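Local coordinates for protein mannose recognizing lectin (Marasmius oreades, PDB 4TKC) that binds mannose as a fungal lectin of the bulb-type family, with a sugar seen in more than one of its pockets, at residues V102-A105 against K109-W112. Residues are numbered along the deposited sequence; the frame is centred on the assembly and turned at random.
Sequences VVYA and KAVW. With MAN (alpha-D-mannopyranose), chain D.
Val103 faces both Val111 and Trp112 across the antiparallel hairpin of strands 101-105 and 109-113, a classic beta bulge within a mannose site of the bulb-type lectin fold. The backbone shows how such a bulge spends its bonds. Val103 O accepts Val111 N at 2.9 Å and a weak second bond from Trp112 N, while Val103 N donates to Trp112 O. The extra residue shifts the register by one between Val103 and Tyr104, and beyond it Ala105 N hydrogen-bonds Lys109 O at 2.8 Å.

Apolar packing differs on the two faces. On one, the two methyls of Val103 divide their work: CG1, anti to the backbone N (chi1 177°), meets Val111 CG2 at 3.8 Å, and CG2 approaches Trp112 CE3 obliquely. The same face continues with Ala105 CB beside Val111 CG1. On the sugar-binding face, Val102 CG1 sits over the centre of the Tyr104 ring, 3.5 Å above its plane, and touches Ala110 CB at 3.7 Å. This methyl thus backs the ring, while Ala110 CB also packs against C6 of the mannose.

The hairpin's part in polar recognition is the phenol of Tyr104. Gln96 NE2 hydrogen-bonds Tyr104 OH, and Gln96 OE1, Asp98 and Asn100 complete the site by binding the sugar as well; from the hairpin itself, Tyr104 OH hydrogen-bonds mannose O4 at 2.7 Å.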
ATOM      1  N   VAL A 102      -8.006   2.725  15.289  1.00 15.14           N
ATOM      2  CA  VAL A 102      -9.379   2.328  15.196  1.00 13.94           C
ATOM      3  C   VAL A 102      -9.736   1.816  13.783  1.00 13.89           C
ATOM      4  O   VAL A 102      -9.436   2.492  12.791  1.00 15.30           O
ATOM      5  CB  VAL A 102     -10.338   3.501  15.569  1.00 16.10           C
ATOM      6  CG1 VAL A 102     -11.772   3.012  15.689  1.00 14.69           C
ATOM      7  CG2 VAL A 102      -9.929   4.199  16.868  1.00 15.24           C
ATOM      8  N   VAL A 103     -10.425   0.665  13.731  1.00 14.33           N
ATOM      9  CA  VAL A 103     -11.110   0.223  12.481  1.00 14.74           C
ATOM     10  C   VAL A 103     -12.537   0.735  12.559  1.00 15.71           C
ATOM     11  O   VAL A 103     -13.299   0.363  13.482  1.00 17.37           O
ATOM     12  CB  VAL A 103     -11.140  -1.298  12.291  1.00 15.19           C
ATOM     13  CG1 VAL A 103     -11.918  -1.627  11.022  1.00 16.04           C
ATOM     14  CG2 VAL A 103      -9.723  -1.881  12.217  1.00 15.07           C
ATOM     15  N   TYR A 104     -12.852   1.672  11.691  1.00 15.09           N
ATOM     16  CA  TYR A 104     -14.174   2.220  11.520  1.00 16.18           C
ATOM     17  C   TYR A 104     -14.909   1.561  10.356  1.00 14.87           C
ATOM     18  O   TYR A 104     -14.344   1.416   9.242  1.00 16.41           O
ATOM     19  CB  TYR A 104     -14.106   3.722  11.251  1.00 15.89           C
ATOM     20  CG  TYR A 104     -13.788   4.578  12.470  1.00 16.12           C
ATOM     21  CD1 TYR A 104     -14.737   4.799  13.486  1.00 16.21           C
ATOM     22  CD2 TYR A 104     -12.535   5.119  12.634  1.00 14.93           C
ATOM     23  CE1 TYR A 104     -14.421   5.560  14.586  1.00 16.72           C
ATOM     24  CE2 TYR A 104     -12.239   5.920  13.718  1.00 14.98           C
ATOM     25  CZ  TYR A 104     -13.179   6.108  14.704  1.00 17.61           C
ATOM     26  OH  TYR A 104     -12.891   6.864  15.833  1.00 16.70           O
ATOM     27  N   ALA A 105     -16.151   1.167  10.555  1.00 16.73           N
ATOM     28  CA  ALA A 105     -17.092   0.802   9.522  1.00 19.23           C
ATOM     29  C   ALA A 105     -17.886   2.037   9.126  1.00 17.40           C
ATOM     30  O   ALA A 105     -17.611   3.129   9.634  1.00 17.24           O
ATOM     31  CB  ALA A 105     -18.014  -0.318   9.985  1.00 19.09           C
ATOM     32  N   LYS A 109     -18.568   4.111  12.711  1.00 20.58           N
ATOM     33  CA  LYS A 109     -18.802   3.076  13.718  1.00 18.30           C
ATOM     34  C   LYS A 109     -17.509   2.329  14.042  1.00 17.53           C
ATOM     35  O   LYS A 109     -16.976   1.647  13.158  1.00 19.12           O
ATOM     36  CB  LYS A 109     -19.882   2.094  13.248  1.00 18.77           C
ATOM     37  CG  LYS A 109     -20.181   0.912  14.165  1.00 22.58           C
ATOM     38  CD  LYS A 109     -20.520   1.306  15.588  1.00 26.47           C
ATOM     39  CE  LYS A 109     -20.556   0.051  16.460  1.00 31.81           C
ATOM     40  NZ  LYS A 109     -20.838   0.371  17.877  1.00 33.11           N
ATOM     41  N   ALA A 110     -16.980   2.507  15.268  1.00 17.11           N
ATOM     42  CA  ALA A 110     -15.764   1.836  15.666  1.00 15.25           C
ATOM     43  C   ALA A 110     -16.122   0.380  15.870  1.00 18.02           C
ATOM     44  O   ALA A 110     -17.017   0.078  16.686  1.00 22.69           O
ATOM     45  CB  ALA A 110     -15.165   2.458  16.945  1.00 18.15           C
ATOM     46  N   VAL A 111     -15.457  -0.523  15.139  1.00 16.88           N
ATOM     47  CA  VAL A 111     -15.659  -1.963  15.316  1.00 17.44           C
ATOM     48  C   VAL A 111     -14.437  -2.721  15.875  1.00 15.71           C
ATOM     49  O   VAL A 111     -14.504  -3.915  16.172  1.00 18.40           O
ATOM     50  CB  VAL A 111     -16.119  -2.635  13.997  1.00 17.21           C
ATOM     51  CG1 VAL A 111     -17.485  -2.121  13.611  1.00 18.03           C
ATOM     52  CG2 VAL A 111     -15.165  -2.407  12.798  1.00 18.04           C
ATOM     53  N   TRP A 112     -13.341  -2.001  16.036  1.00 16.78           N
ATOM     54  CA  TRP A 112     -12.140  -2.520  16.661  1.00 17.17           C
ATOM     55  C   TRP A 112     -11.242  -1.331  17.024  1.00 15.93           C
ATOM     56  O   TRP A 112     -11.230  -0.284  16.358  1.00 17.89           O
ATOM     57  CB  TRP A 112     -11.390  -3.488  15.736  1.00 19.84           C
ATOM     58  CG  TRP A 112     -10.149  -4.090  16.324  1.00 18.14           C
ATOM     59  CD1 TRP A 112     -10.043  -5.307  16.916  1.00 20.78           C
ATOM     60  CD2 TRP A 112      -8.819  -3.529  16.330  1.00 18.07           C
ATOM     61  NE1 TRP A 112      -8.761  -5.518  17.339  1.00 21.05           N
ATOM     62  CE2 TRP A 112      -7.983  -4.454  16.973  1.00 18.10           C
ATOM     63  CE3 TRP A 112      -8.273  -2.310  15.917  1.00 16.61           C
ATOM     64  CZ2 TRP A 112      -6.619  -4.217  17.169  1.00 19.30           C
ATOM     65  CZ3 TRP A 112      -6.949  -2.080  16.115  1.00 18.73           C
ATOM     66  CH2 TRP A 112      -6.121  -3.040  16.710  1.00 19.43           C
TER
HETATM   67  C1  MAN D 203     -12.410   6.600  21.936  1.00 18.99           C
HETATM   68  C2  MAN D 203     -11.892   7.519  20.836  1.00 20.18           C
HETATM   69  C3  MAN D 203     -12.828   7.414  19.635  1.00 18.07           C
HETATM   70  C4  MAN D 203     -12.949   5.949  19.184  1.00 17.41           C
HETATM   71  C5  MAN D 203     -13.424   5.086  20.357  1.00 18.32           C
HETATM   72  C6  MAN D 203     -13.400   3.620  20.003  1.00 18.97           C
HETATM   73  O1  MAN D 203     -13.640   7.080  22.437  1.00 22.40           O
HETATM   74  O2  MAN D 203     -10.579   7.134  20.536  1.00 16.87           O
HETATM   75  O3  MAN D 203     -12.290   8.193  18.590  1.00 17.98           O
HETATM   76  O4  MAN D 203     -13.856   5.867  18.097  1.00 17.45           O
HETATM   77  O5  MAN D 203     -12.591   5.279  21.502  1.00 18.61           O
HETATM   78  O6  MAN D 203     -14.011   2.868  21.029  1.00 24.91           O